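Local structure of ethylbenzene dehydrogenase beta-subunit (2IVF) at residues B[67-72]-B[262-267]; B[99-104]-B[109-114]; B[138-143]-B[279-284]; B[215-218]-B[224-227]. The protein carries three SF4 clusters and one F3S cluster as the iron-sulfur subunit of a three-chain enzyme, with a domain of the 4Fe-4S dicluster family. All coordinates share one frame; numbering follows the deposited sequence.

Contact 1: B[67-72]-B[262-267]; sequences DYERKG and AEYGTG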
loop_
_atom_site.group_PDB
_atom_site.type_symbol
_atom_site.label_atom_id
_atom_site.label_comp_id
_atom_site.label_asym_id
_atom_site.label_seq_id
_atom_site.Cartn_x
_atom_site.Cartn_y
_atom_site.Cartn_z
ATOM N N ASP B 67 -7.303 -13.847 -18.542
ATOM C CA ASP B 67 -7.022 -14.857 -19.511
ATOM C C ASP B 67 -6.812 -14.246 -20.872
ATOM O O ASP B 67 -7.159 -14.854 -21.840
ATOM C CB ASP B 67 -8.120 -15.932 -19.524
ATOM C CG ASP B 67 -8.058 -16.843 -18.296
ATOM O OD1 ASP B 67 -6.987 -16.946 -17.692
ATOM O OD2 ASP B 67 -9.076 -17.462 -17.948
ATOM N N TYR B 68 -6.225 -13.055 -20.947
ATOM C CA TYR B 68 -5.984 -12.397 -22.264
ATOM C C TYR B 68 -5.181 -13.280 -23.234
ATOM O O TYR B 68 -5.311 -13.200 -24.483
ATOM C CB TYR B 68 -5.275 -11.057 -22.058
ATOM C CG TYR B 68 -3.758 -11.087 -21.935
ATOM C CD1 TYR B 68 -3.125 -11.241 -20.713
ATOM C CD2 TYR B 68 -2.956 -10.967 -23.068
ATOM C CE1 TYR B 68 -1.744 -11.255 -20.605
ATOM C CE2 TYR B 68 -1.597 -10.979 -22.989
ATOM C CZ TYR B 68 -0.976 -11.115 -21.754
ATOM O OH TYR B 68 0.378 -11.117 -21.726
ATOM N N GLU B 69 -4.331 -14.123 -22.650
ATOM C CA GLU B 69 -3.447 -15.035 -23.415
ATOM C C GLU B 69 -4.214 -16.160 -24.027
ATOM O O GLU B 69 -3.656 -16.923 -24.833
ATOM C CB GLU B 69 -2.307 -15.584 -22.503
ATOM C CG GLU B 69 -1.410 -14.530 -21.991
ATOM C CD GLU B 69 -0.497 -14.957 -20.829
ATOM O OE1 GLU B 69 -1.028 -15.486 -19.858
ATOM O OE2 GLU B 69 0.748 -14.734 -20.886
ATOM N N ARG B 70 -5.492 -16.286 -23.666
ATOM C CA ARG B 70 -6.372 -17.268 -24.295
ATOM C C ARG B 70 -7.364 -16.647 -25.276
ATOM O O ARG B 70 -8.194 -17.354 -25.804
ATOM C CB ARG B 70 -7.175 -18.001 -23.227
ATOM C CG ARG B 70 -6.315 -18.640 -22.164
ATOM C CD ARG B 70 -6.959 -19.890 -21.618
ATOM N NE ARG B 70 -5.897 -20.785 -21.144
ATOM C CZ ARG B 70 -5.795 -21.271 -19.902
ATOM N NH1 ARG B 70 -6.712 -20.990 -18.965
ATOM N NH2 ARG B 70 -4.764 -22.066 -19.599
ATOM N N LYS B 71 -7.299 -15.350 -25.501
ATOM C CA LYS B 71 -8.364 -14.662 -26.210
ATOM C C LYS B 71 -8.047 -14.329 -27.682
ATOM O O LYS B 71 -8.750 -13.528 -28.322
ATOM C CB LYS B 71 -8.851 -13.479 -25.409
ATOM C CG LYS B 71 -9.598 -13.918 -24.123
ATOM C CD LYS B 71 -10.149 -12.709 -23.363
ATOM C CE LYS B 71 -11.162 -13.117 -22.306
ATOM N NZ LYS B 71 -10.761 -14.303 -21.554
ATOM N N GLY B 72 -6.989 -14.929 -28.213
ATOM C CA GLY B 72 -6.722 -14.837 -29.638
ATOM C C GLY B 72 -6.272 -13.467 -30.120
ATOM O O GLY B 72 -5.798 -12.656 -29.344
ATOM N N ALA B 262 6.303 -11.858 -28.293
ATOM C CA ALA B 262 6.653 -11.487 -29.668
ATOM C C ALA B 262 6.051 -12.467 -30.685
ATOM O O ALA B 262 5.892 -12.113 -31.875
ATOM C CB ALA B 262 8.152 -11.435 -29.821
ATOM N N GLU B 263 5.764 -13.704 -30.242
ATOM C CA GLU B 263 5.160 -14.708 -31.129
ATOM C C GLU B 263 3.753 -14.343 -31.572
ATOM O O GLU B 263 3.244 -14.936 -32.508
ATOM C CB GLU B 263 5.166 -16.129 -30.553
ATOM C CG GLU B 263 4.192 -16.394 -29.440
ATOM C CD GLU B 263 4.636 -15.851 -28.093
ATOM O OE1 GLU B 263 5.680 -15.160 -27.987
ATOM O OE2 GLU B 263 3.935 -16.149 -27.110
ATOM N N TYR B 264 3.143 -13.369 -30.912
ATOM C CA TYR B 264 1.872 -12.820 -31.363
ATOM C C TYR B 264 1.954 -11.993 -32.642
ATOM O O TYR B 264 0.901 -11.611 -33.211
ATOM C CB TYR B 264 1.213 -12.002 -30.259
ATOM C CG TYR B 264 0.830 -12.735 -28.991
ATOM C CD1 TYR B 264 0.870 -14.122 -28.881
ATOM C CD2 TYR B 264 0.379 -12.032 -27.910
ATOM C CE1 TYR B 264 0.495 -14.758 -27.697
ATOM C CE2 TYR B 264 0.013 -12.650 -26.744
ATOM C CZ TYR B 264 0.060 -14.015 -26.642
ATOM O OH TYR B 264 -0.307 -14.599 -25.435
ATOM N N GLY B 265 3.172 -11.734 -33.126
ATOM C CA GLY B 265 3.371 -11.219 -34.486
ATOM C C GLY B 265 3.244 -9.724 -34.693
ATOM O O GLY B 265 3.306 -9.251 -35.839
ATOM N N THR B 266 3.117 -8.970 -33.611
ATOM C CA THR B 266 2.839 -7.551 -33.716
ATOM C C THR B 266 4.057 -6.642 -33.564
ATOM O O THR B 266 3.949 -5.459 -33.844
ATOM C CB THR B 266 1.794 -7.106 -32.683
ATOM O OG1 THR B 266 2.341 -7.147 -31.356
ATOM C CG2 THR B 266 0.543 -8.002 -32.754
ATOM N N GLY B 267 5.206 -7.174 -33.163
ATOM C CA GLY B 267 6.376 -6.324 -32.962
ATOM C C GLY B 267 6.145 -5.307 -31.855
ATOM O O GLY B 267 6.207 -4.088 -32.063
HETATM O O HOH W 1 -0.506 -17.125 -25.320
#
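Tyr264 reaches across from 262-267 and sets its phenol end against the aliphatic part of Glu69 and beside the ring of Tyr68. Its CG stands anti to the carbonyl carbon (chi1 -63°), which points the ring toward 67-72. The hydroxyl OH of Tyr264 is in van der Waals contact with Glu69 CG at 3.6 Å, and the two side chains cross at about a right angle, with the carboxylate and ring planes 86° apart. The apolar touch is light: an edge carbon, CE2 of Tyr264, comes to 4.4 Å from CE2 of Tyr68. Within its own segment Glu69 lays CG 3.4 Å above the plane of the Tyr68 ring, toward its rim; CG of Glu69 therefore lies against the Tyr68 ring and meets the Tyr264 hydroxyl.

Polar linkage runs through water. One molecule, lying in the Tyr264 ring plane, is hydrogen-bonded to Tyr264 OH at a short 2.5 Å and donates to the backbone O of Glu69 at 3.2 Å. No direct hydrogen bond joins the segments.

Backbone bonds shape both sides as short 3-10 turns: Arg70 N bonds to Asp67 O at 2.9 Å, and Gly265 N to Ala262 O at 3.0 Å. Gly265 leaves its turn at positive phi (84°), a conformation glycine adopts easily.

His261, directly before 262-267, stacks on the Tyr264 ring while its NE2 hydrogen-bonds Glu69 OE2. Arg149 makes a cation-pi contact with Tyr68. Tyrosine and glutamate suit these places because each offers carbon for packing along with a polar end. The chemistry implies a junction of modest area between two loops, linked indirectly by a shared water and by His261.

Contact 2: B[99-104]-B[109-114]; sequences HKEVFY and QTVHFH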
loop_
_atom_site.group_PDB
_atom_site.type_symbol
_atom_site.label_atom_id
_atom_site.label_comp_id
_atom_site.label_asym_id
_atom_site.label_seq_id
_atom_site.Cartn_x
_atom_site.Cartn_y
_atom_site.Cartn_z
ATOM N N HIS B 99 -20.886 2.494 1.123
ATOM C CA HIS B 99 -20.629 3.365 2.262
ATOM C C HIS B 99 -21.883 3.772 3.011
ATOM O O HIS B 99 -21.967 3.572 4.229
ATOM C CB HIS B 99 -19.921 4.654 1.834
ATOM C CG HIS B 99 -18.642 4.448 1.106
ATOM N ND1 HIS B 99 -18.598 4.124 -0.233
ATOM C CD2 HIS B 99 -17.360 4.576 1.509
ATOM C CE1 HIS B 99 -17.338 4.051 -0.615
ATOM N NE2 HIS B 99 -16.568 4.306 0.429
ATOM N N LYS B 100 -22.878 4.332 2.283
ATOM C CA LYS B 100 -24.131 4.783 2.922
ATOM C C LYS B 100 -24.785 3.660 3.726
ATOM O O LYS B 100 -25.172 3.855 4.868
ATOM C CB LYS B 100 -25.162 5.324 1.897
ATOM C CG LYS B 100 -26.375 6.050 2.554
ATOM C CD LYS B 100 -27.404 6.627 1.526
ATOM C CE LYS B 100 -28.758 6.848 2.126
ATOM N NZ LYS B 100 -29.776 7.386 1.116
ATOM N N GLU B 101 -24.864 2.475 3.122
ATOM C CA GLU B 101 -25.508 1.321 3.734
ATOM C C GLU B 101 -24.868 0.947 5.070
ATOM O O GLU B 101 -25.551 0.640 6.046
ATOM C CB GLU B 101 -25.437 0.113 2.780
ATOM C CG GLU B 101 -26.284 -1.010 3.227
ATOM C CD GLU B 101 -26.293 -2.173 2.277
ATOM O OE1 GLU B 101 -25.250 -2.488 1.678
ATOM O OE2 GLU B 101 -27.376 -2.799 2.175
ATOM N N VAL B 102 -23.543 0.956 5.091
ATOM C CA VAL B 102 -22.775 0.591 6.286
ATOM C C VAL B 102 -22.802 1.694 7.373
ATOM O O VAL B 102 -22.903 1.400 8.567
ATOM C CB VAL B 102 -21.350 0.211 5.914
ATOM C CG1 VAL B 102 -20.547 -0.102 7.179
ATOM C CG2 VAL B 102 -21.353 -0.967 4.945
ATOM N N PHE B 103 -22.777 2.972 6.977
ATOM C CA PHE B 103 -22.599 4.045 7.979
ATOM C C PHE B 103 -23.861 4.677 8.505
ATOM O O PHE B 103 -23.899 5.150 9.642
ATOM C CB PHE B 103 -21.727 5.159 7.368
ATOM C CG PHE B 103 -20.438 4.684 6.772
ATOM C CD1 PHE B 103 -19.774 3.554 7.252
ATOM C CD2 PHE B 103 -19.831 5.417 5.759
ATOM C CE1 PHE B 103 -18.559 3.164 6.718
ATOM C CE2 PHE B 103 -18.615 5.006 5.210
ATOM C CZ PHE B 103 -17.980 3.878 5.672
ATOM N N TYR B 104 -24.895 4.744 7.670
ATOM C CA TYR B 104 -25.978 5.688 7.900
ATOM C C TYR B 104 -27.374 5.095 7.883
ATOM O O TYR B 104 -28.341 5.827 8.145
ATOM C CB TYR B 104 -25.916 6.784 6.823
ATOM C CG TYR B 104 -24.587 7.496 6.789
ATOM C CD1 TYR B 104 -24.094 8.096 7.936
ATOM C CD2 TYR B 104 -23.861 7.612 5.628
ATOM C CE1 TYR B 104 -22.911 8.740 7.940
ATOM C CE2 TYR B 104 -22.641 8.263 5.622
ATOM C CZ TYR B 104 -22.188 8.841 6.809
ATOM O OH TYR B 104 -20.990 9.496 6.866
ATOM N N GLN B 109 -24.509 -3.979 12.591
ATOM C CA GLN B 109 -23.518 -4.929 12.093
ATOM C C GLN B 109 -24.089 -5.962 11.100
ATOM O O GLN B 109 -23.395 -6.904 10.745
ATOM C CB GLN B 109 -22.845 -5.650 13.266
ATOM C CG GLN B 109 -21.868 -4.785 14.042
ATOM C CD GLN B 109 -22.558 -3.633 14.727
ATOM O OE1 GLN B 109 -23.396 -3.846 15.574
ATOM N NE2 GLN B 109 -22.213 -2.407 14.348
ATOM N N THR B 110 -25.305 -5.759 10.629
ATOM C CA THR B 110 -25.945 -6.703 9.703
ATOM C C THR B 110 -25.492 -6.537 8.275
ATOM O O THR B 110 -25.876 -7.324 7.409
ATOM C CB THR B 110 -27.464 -6.630 9.763
ATOM O OG1 THR B 110 -27.956 -5.436 9.124
ATOM C CG2 THR B 110 -27.910 -6.735 11.218
ATOM N N VAL B 111 -24.702 -5.491 8.030
ATOM C CA VAL B 111 -24.135 -5.252 6.739
ATOM C C VAL B 111 -22.693 -4.844 7.007
ATOM O O VAL B 111 -22.348 -4.454 8.108
ATOM C CB VAL B 111 -24.926 -4.162 5.982
ATOM C CG1 VAL B 111 -26.435 -4.562 5.882
ATOM C CG2 VAL B 111 -24.791 -2.776 6.676
ATOM N N HIS B 112 -21.839 -4.982 6.012
ATOM C CA HIS B 112 -20.444 -4.574 6.148
ATOM C C HIS B 112 -20.051 -3.975 4.859
ATOM O O HIS B 112 -20.758 -4.100 3.886
ATOM C CB HIS B 112 -19.527 -5.779 6.486
ATOM C CG HIS B 112 -19.609 -6.896 5.498
ATOM N ND1 HIS B 112 -18.606 -7.165 4.582
ATOM C CD2 HIS B 112 -20.573 -7.818 5.285
ATOM C CE1 HIS B 112 -18.953 -8.209 3.853
ATOM N NE2 HIS B 112 -20.150 -8.611 4.248
ATOM N N PHE B 113 -18.912 -3.305 4.860
ATOM C CA PHE B 113 -18.371 -2.651 3.691
ATOM C C PHE B 113 -17.805 -3.675 2.718
ATOM O O PHE B 113 -16.934 -4.460 3.085
ATOM C CB PHE B 113 -17.244 -1.673 4.139
ATOM C CG PHE B 113 -16.766 -0.779 3.041
ATOM C CD1 PHE B 113 -17.521 0.332 2.666
ATOM C CD2 PHE B 113 -15.613 -1.070 2.344
ATOM C CE1 PHE B 113 -17.081 1.149 1.664
ATOM C CE2 PHE B 113 -15.181 -0.255 1.308
ATOM C CZ PHE B 113 -15.928 0.861 0.968
ATOM N N HIS B 114 -18.302 -3.683 1.477
ATOM C CA HIS B 114 -17.880 -4.693 0.572
ATOM C C HIS B 114 -18.185 -4.271 -0.861
ATOM O O HIS B 114 -18.996 -3.369 -1.084
ATOM C CB HIS B 114 -18.621 -5.981 0.935
ATOM C CG HIS B 114 -20.039 -5.976 0.504
ATOM N ND1 HIS B 114 -20.418 -6.155 -0.812
ATOM C CD2 HIS B 114 -21.178 -5.787 1.207
ATOM C CE1 HIS B 114 -21.736 -6.092 -0.892
ATOM N NE2 HIS B 114 -22.220 -5.866 0.318
HETATM O O HOH W 2 -25.027 -5.283 1.556
#
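His99 opens the helix by offering a ring face to the edge of Phe113. CE1 of Phe113 stands 3.4 Å above the imidazole plane of His99, over its centre, with the planes at 68° and the centroids 4.7 Å apart, a T-shaped stack. NE2 of His99 hydrogen-bonds the carbonyl O of Thr860 of the alpha-subunit, so histidine serves as both aromatic surface and polar link.

Two residues on, Glu101 receives Val111 CG2 3.6 Å from its backbone O. Its extended chain carries the carboxylate to a water, which donates to OE1 of Glu101 at 2.8 Å and is hydrogen-bonded to NE2 of His114 at 3.1 Å; OE2 makes a salt bridge with Lys107.

Val102 presses closest to the backbone opposite. With CG1 anti to its N (chi1 177°), CG2 of Val102 stands anti to the carbonyl carbon, where it meets His112 C at 3.3 Å and also packs 4.3 Å from Val111 CG2. A compact branched side chain fits this approach to a peptide group.

The pair folds helix 99-104 against the returning loop that later leads to strand 136-138. The centre of the contact is about 35 Å from the centre of the chain, and here the alpha-subunit packs against His99, Phe103 and His112.

Contact 3: B[138-143]-B[279-284]; sequences KWPNPF and RGFGED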
loop_
_atom_site.group_PDB
_atom_site.type_symbol
_atom_site.label_atom_id
_atom_site.label_comp_id
_atom_site.label_asym_id
_atom_site.label_seq_id
_atom_site.Cartn_x
_atom_site.Cartn_y
_atom_site.Cartn_z
ATOM N N LYS B 138 5.500 -24.559 -6.216
ATOM C CA LYS B 138 5.064 -25.446 -5.164
ATOM C C LYS B 138 6.036 -25.203 -4.017
ATOM O O LYS B 138 7.247 -25.115 -4.244
ATOM C CB LYS B 138 5.151 -26.903 -5.619
ATOM C CG LYS B 138 4.409 -27.820 -4.644
ATOM C CD LYS B 138 4.535 -29.305 -4.944
ATOM C CE LYS B 138 4.410 -30.098 -3.643
ATOM N NZ LYS B 138 4.369 -31.583 -3.865
ATOM N N TRP B 139 5.494 -25.080 -2.813
ATOM C CA TRP B 139 6.300 -24.979 -1.599
ATOM C C TRP B 139 7.314 -26.097 -1.511
ATOM O O TRP B 139 6.953 -27.266 -1.698
ATOM C CB TRP B 139 5.392 -25.020 -0.373
ATOM C CG TRP B 139 6.175 -24.713 0.858
ATOM C CD1 TRP B 139 6.763 -25.578 1.687
ATOM C CD2 TRP B 139 6.531 -23.406 1.297
ATOM N NE1 TRP B 139 7.445 -24.909 2.670
ATOM C CE2 TRP B 139 7.328 -23.559 2.439
ATOM C CE3 TRP B 139 6.226 -22.131 0.854
ATOM C CZ2 TRP B 139 7.814 -22.468 3.158
ATOM C CZ3 TRP B 139 6.729 -21.037 1.557
ATOM C CH2 TRP B 139 7.530 -21.222 2.682
ATOM N N PRO B 140 8.597 -25.790 -1.153
ATOM C CA PRO B 140 9.227 -24.538 -0.695
ATOM C C PRO B 140 9.815 -23.649 -1.782
ATOM O O PRO B 140 10.643 -22.763 -1.490
ATOM C CB PRO B 140 10.332 -25.059 0.221
ATOM C CG PRO B 140 10.788 -26.306 -0.459
ATOM C CD PRO B 140 9.552 -26.913 -1.087
ATOM N N ASN B 141 9.391 -23.897 -3.021
ATOM C CA ASN B 141 9.802 -23.161 -4.196
ATOM C C ASN B 141 8.674 -22.449 -4.917
ATOM O O ASN B 141 8.572 -22.526 -6.142
ATOM C CB ASN B 141 10.507 -24.083 -5.203
ATOM C CG ASN B 141 11.833 -24.572 -4.704
ATOM O OD1 ASN B 141 12.662 -23.762 -4.335
ATOM N ND2 ASN B 141 12.011 -25.912 -4.615
ATOM N N PRO B 142 7.865 -21.668 -4.188
ATOM C CA PRO B 142 6.873 -20.870 -4.879
ATOM C C PRO B 142 7.628 -19.785 -5.691
ATOM O O PRO B 142 8.752 -19.446 -5.374
ATOM C CB PRO B 142 6.059 -20.256 -3.726
ATOM C CG PRO B 142 7.064 -20.105 -2.625
ATOM C CD PRO B 142 7.903 -21.367 -2.740
ATOM N N PHE B 143 7.045 -19.301 -6.771
ATOM C CA PHE B 143 7.627 -18.142 -7.433
ATOM C C PHE B 143 6.549 -17.238 -7.997
ATOM O O PHE B 143 5.444 -17.679 -8.324
ATOM C CB PHE B 143 8.569 -18.588 -8.507
ATOM C CG PHE B 143 7.899 -19.288 -9.609
ATOM C CD1 PHE B 143 7.683 -20.654 -9.553
ATOM C CD2 PHE B 143 7.448 -18.584 -10.696
ATOM C CE1 PHE B 143 7.069 -21.316 -10.589
ATOM C CE2 PHE B 143 6.813 -19.280 -11.758
ATOM C CZ PHE B 143 6.612 -20.610 -11.670
ATOM N N ARG B 279 16.984 -17.882 -5.304
ATOM C CA ARG B 279 17.537 -19.203 -5.373
ATOM C C ARG B 279 16.528 -20.151 -4.769
ATOM O O ARG B 279 15.902 -19.829 -3.748
ATOM C CB ARG B 279 18.817 -19.273 -4.578
ATOM C CG ARG B 279 20.002 -18.540 -5.305
ATOM C CD ARG B 279 21.123 -18.245 -4.341
ATOM N NE ARG B 279 21.692 -19.465 -3.826
ATOM C CZ ARG B 279 22.545 -19.518 -2.815
ATOM N NH1 ARG B 279 22.997 -18.411 -2.273
ATOM N NH2 ARG B 279 22.988 -20.664 -2.395
ATOM N N GLY B 280 16.393 -21.314 -5.390
ATOM C CA GLY B 280 15.473 -22.334 -4.916
ATOM C C GLY B 280 16.156 -23.390 -4.074
ATOM O O GLY B 280 17.399 -23.486 -3.972
ATOM N N PHE B 281 15.313 -24.237 -3.518
ATOM C CA PHE B 281 15.758 -25.380 -2.761
ATOM C C PHE B 281 15.678 -26.609 -3.626
ATOM O O PHE B 281 14.764 -26.714 -4.436
ATOM C CB PHE B 281 14.842 -25.524 -1.558
ATOM C CG PHE B 281 14.913 -24.362 -0.680
ATOM C CD1 PHE B 281 15.908 -24.275 0.275
ATOM C CD2 PHE B 281 14.008 -23.337 -0.818
ATOM C CE1 PHE B 281 15.981 -23.135 1.070
ATOM C CE2 PHE B 281 14.070 -22.211 -0.025
ATOM C CZ PHE B 281 15.035 -22.122 0.927
ATOM N N GLY B 282 16.625 -27.531 -3.448
ATOM C CA GLY B 282 16.657 -28.756 -4.217
ATOM C C GLY B 282 15.713 -29.805 -3.690
ATOM O O GLY B 282 15.054 -29.625 -2.627
ATOM N N GLU B 283 15.739 -30.951 -4.360
ATOM C CA GLU B 283 14.916 -32.119 -3.965
ATOM C C GLU B 283 15.296 -32.603 -2.580
ATOM O O GLU B 283 14.456 -33.212 -1.859
ATOM C CB GLU B 283 15.092 -33.261 -4.965
ATOM C CG GLU B 283 14.515 -32.920 -6.317
ATOM C CD GLU B 283 14.733 -34.035 -7.301
ATOM O OE1 GLU B 283 15.711 -34.817 -7.125
ATOM O OE2 GLU B 283 13.898 -34.115 -8.231
ATOM N N ASP B 284 16.548 -32.327 -2.198
ATOM C CA ASP B 284 17.016 -32.676 -0.868
ATOM C C ASP B 284 16.694 -31.693 0.217
ATOM O O ASP B 284 17.035 -31.910 1.362
ATOM C CB ASP B 284 18.516 -32.952 -0.878
ATOM C CG ASP B 284 19.344 -31.745 -1.240
ATOM O OD1 ASP B 284 18.803 -30.648 -1.493
ATOM O OD2 ASP B 284 20.567 -31.926 -1.272
#
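The amide of Asn141 grips the backbone of Phe281 at both of its polar atoms, and this is the tight part of the contact. CG of Asn141 is anti to the carbonyl carbon (chi1 -68°), which brings the amide to Phe281. Phe281 N donates to Asn141 OD1 at 2.8 Å, nearly straight at 163°, and approaches in the carbonyl plane on a lone pair. In return Asn141 ND2 donates to Phe281 O at 2.9 Å, bent more (149°) and tilted somewhat from both planes. Asparagine suits the place because one flat group supplies an acceptor and a donor, matching the two polar atoms of one strand residue. OD1 of Asn141 also lies 3.2 Å from CA of Gly280, an approach to the main chain made easy by a residue with no side chain.

Packing is looser around the partly exposed Pro140, which follows a cis peptide bond. Its CB stays 4.2 Å from CD2 of Phe281, while its backbone O comes to 3.5 Å from that same CD2, at the edge of the ring.

Ile287 also packs on Phe281, as does His295 of the alpha-subunit, while Arg279 forms a salt bridge with Glu430 of that subunit. The chemistry implies that side chains join the beginning of strand 141-149 to strand 279-281 beside the subunit interface: Asn141 is one tie, and Arg292, hydrogen-bonded to Pro142 O and Arg279 O, is a second.

Contact 4: B[215-218]-B[224-227]; sequences YPRI and NACN. With SF4 (iron/sulfur cluster), chain U.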
loop_
_atom_site.group_PDB
_atom_site.type_symbol
_atom_site.label_atom_id
_atom_site.label_comp_id
_atom_site.label_asym_id
_atom_site.label_seq_id
_atom_site.Cartn_x
_atom_site.Cartn_y
_atom_site.Cartn_z
ATOM N N TYR B 215 0.266 11.227 -24.844
ATOM C CA TYR B 215 0.833 12.130 -25.807
ATOM C C TYR B 215 0.698 13.606 -25.435
ATOM O O TYR B 215 1.560 14.387 -25.834
ATOM C CB TYR B 215 0.325 11.883 -27.243
ATOM C CG TYR B 215 -1.150 12.142 -27.478
ATOM C CD1 TYR B 215 -1.628 13.435 -27.706
ATOM C CD2 TYR B 215 -2.072 11.100 -27.518
ATOM C CE1 TYR B 215 -2.974 13.680 -27.937
ATOM C CE2 TYR B 215 -3.460 11.343 -27.748
ATOM C CZ TYR B 215 -3.887 12.639 -27.959
ATOM O OH TYR B 215 -5.226 12.927 -28.195
ATOM N N PRO B 216 -0.384 14.008 -24.739
ATOM C CA PRO B 216 -0.438 15.415 -24.305
ATOM C C PRO B 216 0.786 15.823 -23.442
ATOM O O PRO B 216 1.260 16.965 -23.481
ATOM C CB PRO B 216 -1.711 15.439 -23.460
ATOM C CG PRO B 216 -2.559 14.405 -24.096
ATOM C CD PRO B 216 -1.598 13.298 -24.284
ATOM N N ARG B 217 1.292 14.871 -22.687
ATOM C CA ARG B 217 2.460 15.123 -21.827
ATOM C C ARG B 217 3.760 15.031 -22.613
ATOM O O ARG B 217 4.594 15.943 -22.562
ATOM C CB ARG B 217 2.524 14.101 -20.705
ATOM C CG ARG B 217 1.493 14.338 -19.638
ATOM C CD ARG B 217 1.381 13.178 -18.735
ATOM N NE ARG B 217 2.618 12.837 -17.963
ATOM C CZ ARG B 217 2.810 13.062 -16.651
ATOM N NH1 ARG B 217 1.893 13.630 -15.908
ATOM N NH2 ARG B 217 3.929 12.679 -16.055
ATOM N N ILE B 218 3.899 13.950 -23.385
ATOM C CA ILE B 218 5.118 13.730 -24.121
ATOM C C ILE B 218 5.358 14.828 -25.189
ATOM O O ILE B 218 6.479 15.204 -25.430
ATOM C CB ILE B 218 5.250 12.274 -24.642
ATOM C CG1 ILE B 218 4.474 12.086 -25.876
ATOM C CG2 ILE B 218 5.018 11.165 -23.527
ATOM C CD1 ILE B 218 5.341 12.446 -27.081
ATOM N N ASN B 224 5.710 10.068 -19.876
ATOM C CA ASN B 224 4.408 9.474 -19.601
ATOM C C ASN B 224 4.290 9.106 -18.145
ATOM O O ASN B 224 5.279 8.760 -17.507
ATOM C CB ASN B 224 4.182 8.286 -20.500
ATOM C CG ASN B 224 5.251 7.231 -20.348
ATOM O OD1 ASN B 224 6.428 7.535 -20.410
ATOM N ND2 ASN B 224 4.835 5.974 -20.191
ATOM N N ALA B 225 3.074 9.175 -17.613
ATOM C CA ALA B 225 2.852 9.175 -16.171
ATOM C C ALA B 225 3.225 7.822 -15.524
ATOM O O ALA B 225 3.741 7.757 -14.381
ATOM C CB ALA B 225 1.378 9.530 -15.883
ATOM N N CYS B 226 2.915 6.731 -16.206
ATOM C CA CYS B 226 3.159 5.403 -15.612
ATOM C C CYS B 226 4.642 5.103 -15.480
ATOM O O CYS B 226 5.059 4.360 -14.590
ATOM C CB CYS B 226 2.379 4.322 -16.358
ATOM S SG CYS B 226 2.866 4.207 -18.076
ATOM N N ASN B 227 5.434 5.680 -16.387
ATOM C CA ASN B 227 6.868 5.631 -16.297
ATOM C C ASN B 227 7.431 6.610 -15.272
ATOM O O ASN B 227 8.293 6.253 -14.501
ATOM C CB ASN B 227 7.478 5.893 -17.660
ATOM C CG ASN B 227 7.371 4.724 -18.585
ATOM O OD1 ASN B 227 7.143 3.573 -18.149
ATOM N ND2 ASN B 227 7.612 4.978 -19.879
HETATM FE FE1 SF4 U . -0.352 4.820 -21.511
HETATM FE FE2 SF4 U . -1.620 5.441 -19.294
HETATM FE FE3 SF4 U . 1.017 4.923 -19.217
HETATM FE FE4 SF4 U . 0.196 7.241 -20.309
HETATM S S1 SF4 U . -0.012 6.626 -18.109
HETATM S S2 SF4 U . 1.686 5.794 -21.242
HETATM S S3 SF4 U . -1.821 6.599 -21.279
HETATM S S4 SF4 U . -0.714 3.437 -19.748
#
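The guanidinium of Arg217 lies flat over Ala225, whose CB is 3.9 Å from its plane, beneath the centre of one face. NH2 of Arg217 is 3.7 Å from Ala225 CA. A bend at chi3 (62°) turns the group across this helix start; NE then bonds to the O of Ala223, and NH1 makes a salt bridge with Glu107 of the alpha-subunit. Alanine, with only a methyl, lets the plane settle close to the backbone, and the same CB of Ala225 faces cluster sulfur S1 at 3.9 Å.

A second flat group, the amide of Asn224, turns toward the SF4 cluster, with ND2 of Asn224 3.3 Å from S2. Its OD1 has at most a weak and doubtful hydrogen bond from ND2 of Asn227, which also bonds to Thr21 OG1. Ile218 packs its CG2, anti to the carbonyl carbon, on Asn224 N at 3.9 Å, and that buried N has no partner in the model.

Cys226 supplies the metal bond, SG to iron FE3 at 2.3 Å, as expected of a ferredoxin-type cysteine; Cys38, Cys211 and Cys214 line the same pocket.

Both segments lie within the dicluster family region. Helix 215-218 and the start of helix 225-228 pack on helix 33-42, where Ile41 touches Arg217 and Ala225, and on strand 235-239, where Phe237 touches Ile218, Asn224 and Asn227.

The four contacts are well separated, none touching another. Contact 4 holds cluster-pocket residues directly, whereas contact 1, 25 Å away between centres and across the chain's centre, brings the side chain of Tyr264 to about 8 Å from a different SF4 cluster. Contact 3 lies 30 Å from contact 1 and 40 Å from contact 4, centre to centre. Contact 2 is the outlier, its centre about 35 Å from that of the chain and 43 Å from that of contact 3. Along the chain, contacts 2 and 4 are both nested within the loop closed by contact 1, while contacts 1 and 3 alternate their segments. Contacts 2, 3 and 4 all meet the alpha-subunit; no other chain touches contact 1.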